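Local atomic coordinates of DMATS type aromatic prenyltransferase (Streptomyces coelicolor, PDB entry 6ZRZ), a protein that probably transfers a dimethylallyl group from dimethylallyl diphosphate to position 5 of the indole ring of tryptophan, as an aromatic prenyltransferase. Residues Asp250-Gln255 / Val277-Arg282; Gly270-Ile275 / Ala328-Arg333; Gly322-Leu327 / Ala341-Glu346. All coordinates share one frame; numbering follows the deposited sequence.

Interaction 1 of 3, residues Asp250-Gln255 / Val277-Arg282; sequences DGRPAQ and VRDYVR. With TRP (tryptophan), chain D.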
loop_
_atom_site.group_PDB
_atom_site.type_symbol
_atom_site.label_atom_id
_atom_site.label_comp_id
_atom_site.label_asym_id
_atom_site.label_seq_id
_atom_site.Cartn_x
_atom_site.Cartn_y
_atom_site.Cartn_z
ATOM N N ASP A 250 -4.411 -15.847 11.971
ATOM C CA ASP A 250 -4.709 -17.123 11.284
ATOM C C ASP A 250 -5.293 -16.901 9.893
ATOM O O ASP A 250 -5.644 -17.912 9.268
ATOM C CB ASP A 250 -5.634 -17.995 12.108
ATOM C CG ASP A 250 -6.895 -17.333 12.596
ATOM O OD1 ASP A 250 -7.109 -16.146 12.278
ATOM O OD2 ASP A 250 -7.663 -18.023 13.324
ATOM N N GLY A 251 -5.379 -15.662 9.438
ATOM C CA GLY A 251 -5.830 -15.337 8.058
ATOM C C GLY A 251 -4.645 -14.989 7.207
ATOM O O GLY A 251 -3.595 -15.548 7.410
ATOM N N ARG A 252 -4.790 -14.065 6.284
ATOM C CA ARG A 252 -3.636 -13.721 5.490
ATOM C C ARG A 252 -2.650 -13.030 6.438
ATOM O O ARG A 252 -3.019 -12.514 7.487
ATOM C CB ARG A 252 -4.026 -12.950 4.240
ATOM C CG ARG A 252 -4.083 -11.471 4.454
ATOM C CD ARG A 252 -4.540 -10.754 3.187
ATOM N NE ARG A 252 -5.985 -10.882 2.990
ATOM C CZ ARG A 252 -6.637 -11.275 1.862
ATOM N NH1 ARG A 252 -7.965 -11.319 1.868
ATOM N NH2 ARG A 252 -5.991 -11.597 0.747
ATOM N N PRO A 253 -1.369 -13.094 6.116
ATOM C CA PRO A 253 -0.333 -12.703 7.059
ATOM C C PRO A 253 -0.141 -11.211 7.258
ATOM O O PRO A 253 -0.481 -10.351 6.344
ATOM C CB PRO A 253 0.886 -13.323 6.442
ATOM C CG PRO A 253 0.637 -13.224 4.991
ATOM C CD PRO A 253 -0.829 -13.593 4.852
ATOM N N ALA A 254 0.340 -10.876 8.424
ATOM C CA ALA A 254 0.857 -9.553 8.730
ATOM C C ALA A 254 2.080 -9.336 7.865
ATOM O O ALA A 254 2.685 -10.328 7.411
ATOM C CB ALA A 254 1.201 -9.426 10.186
ATOM N N GLN A 255 2.447 -8.095 7.665
ATOM C CA GLN A 255 3.707 -7.738 7.010
ATOM C C GLN A 255 4.366 -6.642 7.836
ATOM O O GLN A 255 3.639 -5.929 8.569
ATOM C CB GLN A 255 3.450 -7.249 5.581
ATOM C CG GLN A 255 2.934 -8.330 4.656
ATOM C CD GLN A 255 3.024 -7.913 3.200
ATOM O OE1 GLN A 255 3.714 -6.930 2.820
ATOM N NE2 GLN A 255 2.316 -8.638 2.376
ATOM N N VAL A 277 -6.731 -6.279 8.340
ATOM C CA VAL A 277 -7.915 -6.243 9.217
ATOM C C VAL A 277 -9.122 -6.870 8.509
ATOM O O VAL A 277 -9.975 -7.381 9.208
ATOM C CB VAL A 277 -8.194 -4.804 9.696
ATOM C CG1 VAL A 277 -8.622 -3.869 8.564
ATOM C CG2 VAL A 277 -9.224 -4.788 10.795
ATOM N N ARG A 278 -9.197 -6.811 7.169
ATOM C CA ARG A 278 -10.341 -7.343 6.406
ATOM C C ARG A 278 -10.545 -8.833 6.668
ATOM O O ARG A 278 -11.674 -9.297 6.496
ATOM C CB ARG A 278 -10.177 -7.144 4.898
ATOM C CG ARG A 278 -8.951 -7.802 4.278
ATOM C CD ARG A 278 -8.823 -7.231 2.887
ATOM N NE ARG A 278 -7.792 -7.824 2.020
ATOM C CZ ARG A 278 -6.488 -7.550 2.033
ATOM N NH1 ARG A 278 -5.973 -6.781 2.963
ATOM N NH2 ARG A 278 -5.681 -8.125 1.143
ATOM N N ASP A 279 -9.503 -9.559 7.053
ATOM C CA ASP A 279 -9.574 -11.010 7.317
ATOM C C ASP A 279 -10.016 -11.306 8.743
ATOM O O ASP A 279 -10.152 -12.510 9.045
ATOM C CB ASP A 279 -8.226 -11.677 7.037
ATOM C CG ASP A 279 -7.948 -11.931 5.575
ATOM O OD1 ASP A 279 -8.679 -11.382 4.697
ATOM O OD2 ASP A 279 -6.964 -12.667 5.301
ATOM N N TYR A 280 -10.261 -10.290 9.583
ATOM C CA TYR A 280 -10.381 -10.453 11.065
ATOM C C TYR A 280 -11.620 -9.729 11.603
ATOM O O TYR A 280 -11.727 -9.570 12.807
ATOM C CB TYR A 280 -9.092 -9.972 11.746
ATOM C CG TYR A 280 -7.888 -10.734 11.284
ATOM C CD1 TYR A 280 -7.744 -12.075 11.586
ATOM C CD2 TYR A 280 -6.921 -10.157 10.478
ATOM C CE1 TYR A 280 -6.676 -12.818 11.119
ATOM C CE2 TYR A 280 -5.831 -10.884 10.016
ATOM C CZ TYR A 280 -5.701 -12.225 10.355
ATOM O OH TYR A 280 -4.668 -12.984 9.886
ATOM N N VAL A 281 -12.532 -9.313 10.719
ATOM C CA VAL A 281 -13.783 -8.612 11.096
ATOM C C VAL A 281 -14.966 -9.279 10.406
ATOM O O VAL A 281 -14.759 -9.930 9.380
ATOM C CB VAL A 281 -13.712 -7.137 10.692
ATOM C CG1 VAL A 281 -12.661 -6.385 11.449
ATOM C CG2 VAL A 281 -13.491 -6.990 9.186
ATOM N N ARG A 282 -16.166 -9.017 10.902
ATOM C CA ARG A 282 -17.442 -9.385 10.239
ATOM C C ARG A 282 -17.704 -8.466 9.042
ATOM O O ARG A 282 -18.318 -8.939 8.042
ATOM C CB ARG A 282 -18.600 -9.280 11.227
ATOM C CG ARG A 282 -18.510 -10.249 12.399
ATOM C CD ARG A 282 -19.641 -9.998 13.384
ATOM N NE ARG A 282 -19.619 -10.919 14.515
ATOM C CZ ARG A 282 -18.879 -10.784 15.648
ATOM N NH1 ARG A 282 -18.958 -11.711 16.597
ATOM N NH2 ARG A 282 -18.067 -9.742 15.821
HETATM N N TRP D . -3.324 -6.563 -1.831
HETATM C CA TRP D . -1.946 -7.088 -1.666
HETATM C C TRP D . -1.800 -7.809 -0.318
HETATM O O TRP D . -2.704 -7.821 0.550
HETATM C CB TRP D . -0.902 -5.976 -1.820
HETATM C CG TRP D . -1.095 -4.784 -0.929
HETATM C CD1 TRP D . -1.837 -3.661 -1.193
HETATM C CD2 TRP D . -0.526 -4.586 0.379
HETATM N NE1 TRP D . -1.769 -2.792 -0.135
HETATM C CE2 TRP D . -0.962 -3.322 0.837
HETATM C CE3 TRP D . 0.325 -5.340 1.193
HETATM C CZ2 TRP D . -0.590 -2.811 2.080
HETATM C CZ3 TRP D . 0.697 -4.834 2.416
HETATM C CH2 TRP D . 0.233 -3.594 2.862
HETATM O OXT TRP D . -0.729 -8.416 -0.081
#
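R252 holds D279 by two bonds at one end of the ABBA barrel, where the lead-in to strand 254-260 meets the loop after strand 270-275. R252 N donates to D279 OD2 (2.8 Å) on that oxygen's anti lone pair. R252 NH1 forms a salt bridge with D279 OD1 (2.9 Å) on its syn lone pair. A bend in the arginine chain at chi3 (77°) brings the guanidinium to the carboxylate, the two side chains crossing at about a right angle. Y280 makes the second link. Y280 OH accepts from G251 N (2.8 Å) and donates to R252 O (2.9 Å), tying two consecutive loop residues. D250 OD1 meets the same ring in plane at its edge, 3.6 Å from Y280 CE1. A CB on G251 would come tight against both D279 CB and Y280 OH.

R278 lies over the R252 guanidinium, with NH2 above its rim and the two planes 21° apart. D59 forms salt bridges with both and probably offsets the like charges. A325 O holds R278 NH1. This helps to place R278 in the tryptophan pocket, where R278 NH2 donates to O of the bound tryptophan at 3.1 Å, in the guanidinium plane.

Interaction 2 of 3, residues Gly270-Ile275 / Ala328-Arg333; sequences GFTLYI and ALAGQR. With 6C7 (S-(3-methylbut-2-en-1-yl) trihydrogen thiodiphosphate), chain C.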
loop_
_atom_site.group_PDB
_atom_site.type_symbol
_atom_site.label_atom_id
_atom_site.label_comp_id
_atom_site.label_asym_id
_atom_site.label_seq_id
_atom_site.Cartn_x
_atom_site.Cartn_y
_atom_site.Cartn_z
ATOM N N GLY A 270 13.258 3.199 10.424
ATOM C CA GLY A 270 11.790 3.163 10.446
ATOM C C GLY A 270 11.283 1.751 10.444
ATOM O O GLY A 270 11.952 0.882 9.858
ATOM N N PHE A 271 10.144 1.542 11.100
ATOM C CA PHE A 271 9.460 0.247 11.207
ATOM C C PHE A 271 7.962 0.471 11.103
ATOM O O PHE A 271 7.429 1.348 11.795
ATOM C CB PHE A 271 9.784 -0.437 12.532
ATOM C CG PHE A 271 8.927 -1.632 12.832
ATOM C CD1 PHE A 271 9.130 -2.823 12.169
ATOM C CD2 PHE A 271 7.879 -1.552 13.728
ATOM C CE1 PHE A 271 8.331 -3.926 12.423
ATOM C CE2 PHE A 271 7.074 -2.662 13.986
ATOM C CZ PHE A 271 7.308 -3.845 13.332
ATOM N N THR A 272 7.293 -0.314 10.266
ATOM C CA THR A 272 5.826 -0.291 10.154
ATOM C C THR A 272 5.325 -1.728 10.287
ATOM O O THR A 272 5.958 -2.662 9.640
ATOM C CB THR A 272 5.349 0.334 8.830
ATOM O OG1 THR A 272 5.825 1.686 8.699
ATOM C CG2 THR A 272 3.838 0.336 8.728
ATOM N N LEU A 273 4.247 -1.917 11.044
ATOM C CA LEU A 273 3.513 -3.191 11.073
ATOM C C LEU A 273 2.180 -3.036 10.338
ATOM O O LEU A 273 1.408 -2.133 10.681
ATOM C CB LEU A 273 3.300 -3.648 12.515
ATOM C CG LEU A 273 2.542 -4.963 12.664
ATOM C CD1 LEU A 273 3.277 -6.100 11.973
ATOM C CD2 LEU A 273 2.322 -5.302 14.134
ATOM N N TYR A 274 1.924 -3.905 9.377
ATOM C CA TYR A 274 0.652 -3.956 8.617
ATOM C C TYR A 274 -0.176 -5.171 9.022
ATOM O O TYR A 274 0.301 -6.334 8.924
ATOM C CB TYR A 274 0.923 -4.034 7.119
ATOM C CG TYR A 274 1.841 -2.957 6.584
ATOM C CD1 TYR A 274 1.348 -1.837 5.904
ATOM C CD2 TYR A 274 3.216 -3.097 6.694
ATOM C CE1 TYR A 274 2.217 -0.853 5.427
ATOM C CE2 TYR A 274 4.087 -2.152 6.189
ATOM C CZ TYR A 274 3.593 -1.027 5.564
ATOM O OH TYR A 274 4.484 -0.097 5.143
ATOM N N ILE A 275 -1.411 -4.942 9.415
ATOM C CA ILE A 275 -2.374 -6.008 9.742
ATOM C C ILE A 275 -3.541 -5.974 8.749
ATOM O O ILE A 275 -4.216 -4.967 8.619
ATOM C CB ILE A 275 -2.817 -5.890 11.202
ATOM C CG1 ILE A 275 -1.610 -6.085 12.120
ATOM C CG2 ILE A 275 -3.936 -6.883 11.483
ATOM C CD1 ILE A 275 -1.900 -5.944 13.590
ATOM N N ALA A 328 -2.147 0.035 9.560
ATOM C CA ALA A 328 -0.697 0.025 9.828
ATOM C C ALA A 328 -0.373 1.008 10.945
ATOM O O ALA A 328 -0.992 2.123 10.992
ATOM C CB ALA A 328 0.049 0.359 8.573
ATOM N N LEU A 329 0.598 0.634 11.772
ATOM C CA LEU A 329 1.251 1.531 12.737
ATOM C C LEU A 329 2.686 1.721 12.275
ATOM O O LEU A 329 3.414 0.701 12.170
ATOM C CB LEU A 329 1.177 0.915 14.126
ATOM C CG LEU A 329 1.816 1.756 15.219
ATOM C CD1 LEU A 329 1.054 3.045 15.396
ATOM C CD2 LEU A 329 1.889 0.997 16.524
ATOM N N ALA A 330 3.071 2.958 11.982
ATOM C CA ALA A 330 4.349 3.337 11.308
ATOM C C ALA A 330 5.209 4.171 12.252
ATOM O O ALA A 330 4.735 5.257 12.664
ATOM C CB ALA A 330 4.068 4.098 10.018
ATOM N N GLY A 331 6.403 3.686 12.571
ATOM C CA GLY A 331 7.413 4.381 13.381
ATOM C C GLY A 331 8.562 4.917 12.526
ATOM O O GLY A 331 8.891 4.330 11.462
ATOM N N GLN A 332 9.161 6.008 12.983
ATOM C CA GLN A 332 10.386 6.605 12.412
ATOM C C GLN A 332 11.084 7.339 13.558
ATOM O O GLN A 332 10.357 7.875 14.418
ATOM C CB GLN A 332 10.034 7.533 11.251
ATOM C CG GLN A 332 10.380 6.964 9.880
ATOM C CD GLN A 332 11.850 7.063 9.520
ATOM O OE1 GLN A 332 12.597 7.876 10.062
ATOM N NE2 GLN A 332 12.279 6.217 8.586
ATOM N N ARG A 333 12.413 7.296 13.613
ATOM C CA ARG A 333 13.220 7.962 14.680
ATOM C C ARG A 333 12.767 9.415 14.849
ATOM O O ARG A 333 12.543 10.074 13.832
ATOM C CB ARG A 333 14.712 7.963 14.335
ATOM C CG ARG A 333 15.439 6.677 14.690
ATOM C CD ARG A 333 16.924 6.747 14.360
ATOM N NE ARG A 333 17.467 5.447 13.959
ATOM C CZ ARG A 333 18.598 5.259 13.279
ATOM N NH1 ARG A 333 19.336 6.293 12.904
ATOM N NH2 ARG A 333 18.990 4.029 12.976
HETATM O O4 6C7 C . 6.029 4.545 4.793
HETATM P P1 6C7 C . 4.898 4.754 3.634
HETATM O O6 6C7 C . 3.621 5.277 4.160
HETATM O O5 6C7 C . 5.574 5.770 2.548
HETATM O O2 6C7 C . 4.760 3.358 2.807
HETATM P P3 6C7 C . 3.395 2.480 2.793
HETATM O O8 6C7 C . 3.258 2.016 4.329
HETATM O O7 6C7 C . 2.179 3.196 2.349
HETATM S S9 6C7 C . 3.771 0.984 1.847
HETATM C C10 6C7 C . 2.229 0.065 2.011
HETATM C C11 6C7 C . 1.862 -0.315 0.551
HETATM C C12 6C7 C . 2.258 -1.675 -0.071
HETATM C C13 6C7 C . 1.878 -1.971 -1.506
HETATM C C14 6C7 C . 3.053 -2.736 0.691
HETATM O O HOH W 1 7.783 3.424 9.129
#
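F271 and G331 form a hydrogen-bonded pair between two antiparallel neighbours in the ABBA barrel, strands 270-275 and 324-332. The two bonds of the pair differ in length. G331 N reaches F271 O at 2.7 Å, while F271 N meets G331 O at 3.1 Å. L273 and L329 make the next such pair. A weaker CA-H...O contact joins A328 CA to L273 O (3.1 Å).

One water donates to both T272 OG1 and G331 O and bridges the strands. With chi1 at -59°, T272 OG1 sits beside the backbone N and lies 3.3 Å from A330 CB; CG2 turns to A328 CB and the face of the Y274 ring. At the pair G270-Q332, a CB on G270 would clash with Q332 NE2.

L273 and L329 lie on the other face of the sheet, against F235 of helix 229-240. Y274 faces the pocket, and the thiodiphosphate analogue comes to its edge. Y274 OH donates to O8 of the analogue at 2.6 Å, with O8 in the ring plane. A phenylalanine in its place would probably leave O8 of the analogue without this hydroxyl donor. Nearer the backbone, Y274 CD1 packs on A328 CB (3.7 Å).

Interaction 3 of 3, residues Gly322-Leu327 / Ala341-Glu346; sequences GLIAYL and AYLSSE. With TRP (tryptophan), chain D; 6C7 (S-(3-methylbut-2-en-1-yl) trihydrogen thiodiphosphate), chain C.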
loop_
_atom_site.group_PDB
_atom_site.type_symbol
_atom_site.label_atom_id
_atom_site.label_comp_id
_atom_site.label_asym_id
_atom_site.label_seq_id
_atom_site.Cartn_x
_atom_site.Cartn_y
_atom_site.Cartn_z
ATOM N N GLY A 322 -13.851 -5.576 3.439
ATOM C CA GLY A 322 -12.706 -5.466 2.515
ATOM C C GLY A 322 -12.447 -4.039 2.081
ATOM O O GLY A 322 -11.377 -3.780 1.496
ATOM N N LEU A 323 -13.355 -3.118 2.392
ATOM C CA LEU A 323 -13.157 -1.686 2.109
ATOM C C LEU A 323 -11.930 -1.177 2.878
ATOM O O LEU A 323 -11.036 -0.574 2.251
ATOM C CB LEU A 323 -14.419 -0.921 2.470
ATOM C CG LEU A 323 -14.479 0.484 1.928
ATOM C CD1 LEU A 323 -14.352 0.476 0.406
ATOM C CD2 LEU A 323 -15.773 1.169 2.367
ATOM N N ILE A 324 -11.838 -1.453 4.172
ATOM C CA ILE A 324 -10.585 -1.234 4.922
ATOM C C ILE A 324 -9.758 -2.520 4.781
ATOM O O ILE A 324 -10.043 -3.497 5.482
ATOM C CB ILE A 324 -10.807 -0.825 6.385
ATOM C CG1 ILE A 324 -11.693 0.417 6.503
ATOM C CG2 ILE A 324 -9.477 -0.623 7.059
ATOM C CD1 ILE A 324 -12.026 0.808 7.942
ATOM N N ALA A 325 -8.737 -2.487 3.935
ATOM C CA ALA A 325 -7.938 -3.678 3.598
ATOM C C ALA A 325 -6.899 -3.949 4.688
ATOM O O ALA A 325 -6.769 -5.117 5.130
ATOM C CB ALA A 325 -7.303 -3.508 2.269
ATOM N N TYR A 326 -6.137 -2.934 5.062
ATOM C CA TYR A 326 -5.082 -3.020 6.087
ATOM C C TYR A 326 -5.170 -1.820 7.015
ATOM O O TYR A 326 -5.596 -0.736 6.623
ATOM C CB TYR A 326 -3.661 -2.966 5.514
ATOM C CG TYR A 326 -3.158 -4.202 4.846
ATOM C CD1 TYR A 326 -2.415 -5.136 5.540
ATOM C CD2 TYR A 326 -3.447 -4.457 3.528
ATOM C CE1 TYR A 326 -1.909 -6.275 4.920
ATOM C CE2 TYR A 326 -2.999 -5.608 2.897
ATOM C CZ TYR A 326 -2.222 -6.530 3.595
ATOM O OH TYR A 326 -1.774 -7.683 2.979
ATOM N N LEU A 327 -4.710 -2.020 8.225
ATOM C CA LEU A 327 -4.309 -0.932 9.109
ATOM C C LEU A 327 -2.831 -1.069 9.380
ATOM O O LEU A 327 -2.338 -2.201 9.461
ATOM C CB LEU A 327 -5.099 -0.995 10.414
ATOM C CG LEU A 327 -6.596 -0.798 10.300
ATOM C CD1 LEU A 327 -7.239 -1.048 11.653
ATOM C CD2 LEU A 327 -6.938 0.588 9.756
ATOM N N ALA A 341 -4.618 3.788 7.142
ATOM C CA ALA A 341 -5.713 2.934 6.668
ATOM C C ALA A 341 -5.608 2.817 5.153
ATOM O O ALA A 341 -5.489 3.843 4.450
ATOM C CB ALA A 341 -7.037 3.488 7.111
ATOM N N TYR A 342 -5.539 1.586 4.691
ATOM C CA TYR A 342 -5.513 1.207 3.271
ATOM C C TYR A 342 -6.938 0.923 2.863
ATOM O O TYR A 342 -7.590 0.079 3.498
ATOM C CB TYR A 342 -4.544 0.047 3.084
ATOM C CG TYR A 342 -3.157 0.468 3.427
ATOM C CD1 TYR A 342 -2.282 0.945 2.456
ATOM C CD2 TYR A 342 -2.755 0.528 4.769
ATOM C CE1 TYR A 342 -1.027 1.445 2.807
ATOM C CE2 TYR A 342 -1.489 0.961 5.112
ATOM C CZ TYR A 342 -0.638 1.451 4.137
ATOM O OH TYR A 342 0.596 1.913 4.509
ATOM N N LEU A 343 -7.394 1.593 1.827
ATOM C CA LEU A 343 -8.827 1.692 1.458
ATOM C C LEU A 343 -9.005 1.182 0.042
ATOM O O LEU A 343 -8.351 1.761 -0.913
ATOM C CB LEU A 343 -9.294 3.133 1.566
ATOM C CG LEU A 343 -9.084 3.812 2.926
ATOM C CD1 LEU A 343 -9.520 5.264 2.880
ATOM C CD2 LEU A 343 -9.800 3.068 4.029
ATOM N N SER A 344 -9.866 0.212 -0.114
ATOM C CA SER A 344 -10.068 -0.507 -1.374
ATOM C C SER A 344 -10.944 0.310 -2.317
ATOM O O SER A 344 -11.909 0.977 -1.856
ATOM C CB SER A 344 -10.661 -1.849 -1.114
ATOM O OG SER A 344 -9.826 -2.598 -0.277
ATOM N N SER A 345 -10.642 0.249 -3.592
ATOM C CA SER A 345 -11.485 0.842 -4.658
ATOM C C SER A 345 -12.764 0.033 -4.869
ATOM O O SER A 345 -13.835 0.650 -5.003
ATOM C CB SER A 345 -10.706 1.002 -5.927
ATOM O OG SER A 345 -11.595 1.363 -6.966
ATOM N N GLU A 346 -12.680 -1.306 -4.882
ATOM C CA GLU A 346 -13.841 -2.216 -5.058
ATOM C C GLU A 346 -14.542 -1.943 -6.408
ATOM O O GLU A 346 -15.750 -2.043 -6.471
ATOM C CB GLU A 346 -14.812 -2.060 -3.877
ATOM C CG GLU A 346 -14.265 -2.628 -2.584
ATOM C CD GLU A 346 -15.291 -2.786 -1.456
ATOM O OE1 GLU A 346 -16.239 -1.996 -1.402
ATOM O OE2 GLU A 346 -15.118 -3.690 -0.643
HETATM N N TRP D . -3.324 -6.563 -1.831
HETATM C CA TRP D . -1.946 -7.088 -1.666
HETATM C C TRP D . -1.800 -7.809 -0.318
HETATM O O TRP D . -2.704 -7.821 0.550
HETATM C CB TRP D . -0.902 -5.976 -1.820
HETATM C CG TRP D . -1.095 -4.784 -0.929
HETATM C CD1 TRP D . -1.837 -3.661 -1.193
HETATM C CD2 TRP D . -0.526 -4.586 0.379
HETATM N NE1 TRP D . -1.769 -2.792 -0.135
HETATM C CE2 TRP D . -0.962 -3.322 0.837
HETATM C CE3 TRP D . 0.325 -5.340 1.193
HETATM C CZ2 TRP D . -0.590 -2.811 2.080
HETATM C CZ3 TRP D . 0.697 -4.834 2.416
HETATM C CH2 TRP D . 0.233 -3.594 2.862
HETATM O OXT TRP D . -0.729 -8.416 -0.081
HETATM O O4 6C7 C . 6.029 4.545 4.793
HETATM P P1 6C7 C . 4.898 4.754 3.634
HETATM O O6 6C7 C . 3.621 5.277 4.160
HETATM O O5 6C7 C . 5.574 5.770 2.548
HETATM O O2 6C7 C . 4.760 3.358 2.807
HETATM P P3 6C7 C . 3.395 2.480 2.793
HETATM O O8 6C7 C . 3.258 2.016 4.329
HETATM O O7 6C7 C . 2.179 3.196 2.349
HETATM S S9 6C7 C . 3.771 0.984 1.847
HETATM C C10 6C7 C . 2.229 0.065 2.011
HETATM C C11 6C7 C . 1.862 -0.315 0.551
HETATM C C12 6C7 C . 2.258 -1.675 -0.071
HETATM C C13 6C7 C . 1.878 -1.971 -1.506
HETATM C C14 6C7 C . 3.053 -2.736 0.691
#
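Y326 and Y342 meet through Y326 CB and Y342 CD2 (3.7 Å), and their rings line the active site. Over one face of Y326 lies the indole of the bound tryptophan, with its CH2 above the ring centre. At the edge, Y326 OH donates to the tryptophan O (2.6 Å). Y342 has tryptophan CZ2 over one face, offset toward the rim. Y326 O lies at its edge, in plane, and so does O7 of the thiodiphosphate analogue. Y342 OH is 2.7 Å from O8 of the analogue.

The strands form a beta hairpin with a beta bulge: A325 and Y326 both stand opposite Y342. A325 N donates to Y342 O (2.8 Å), and Y342 N to Y326 O (3.0 Å). Y326 N is buried without a partner. Beyond the bulge, S344 grips the backbone twice. S344 N donates to L323 O (2.8 Å). S344 OG, beside the backbone N (chi1 -59°), donates to G322 O (2.6 Å) in the carbonyl plane.

The face away from the ligands carries I324 beside L343, and L327 CD2 against A341 CB. Helix 284-297 covers I324 and L327. Helix 303-312 covers A341 and L343. Strand 64-70 bonds to A341 and L343 and closes the barrel.

In the fold
Interactions 2 and 3 are buried parts of the barrel wall, while interaction 1 is partly buried near its end. Strand 324-332 serves both 2 and 3, with I275 N bonded to L327 O where they meet. Strands 254-260 and 270-275, neighbours in the sheet, join 1 to 2 through Q255 and Y274. Chemistry follows place. Interaction 1 relies on charge and on side chains gripping loop backbone. Interaction 2 is a regular ladder, and interaction 3 is a bulged one. R278 of interaction 1 and Y326 of interaction 3 share the tryptophan carboxylate. Y274 and Y342 bring interactions 2 and 3 to the thiodiphosphate.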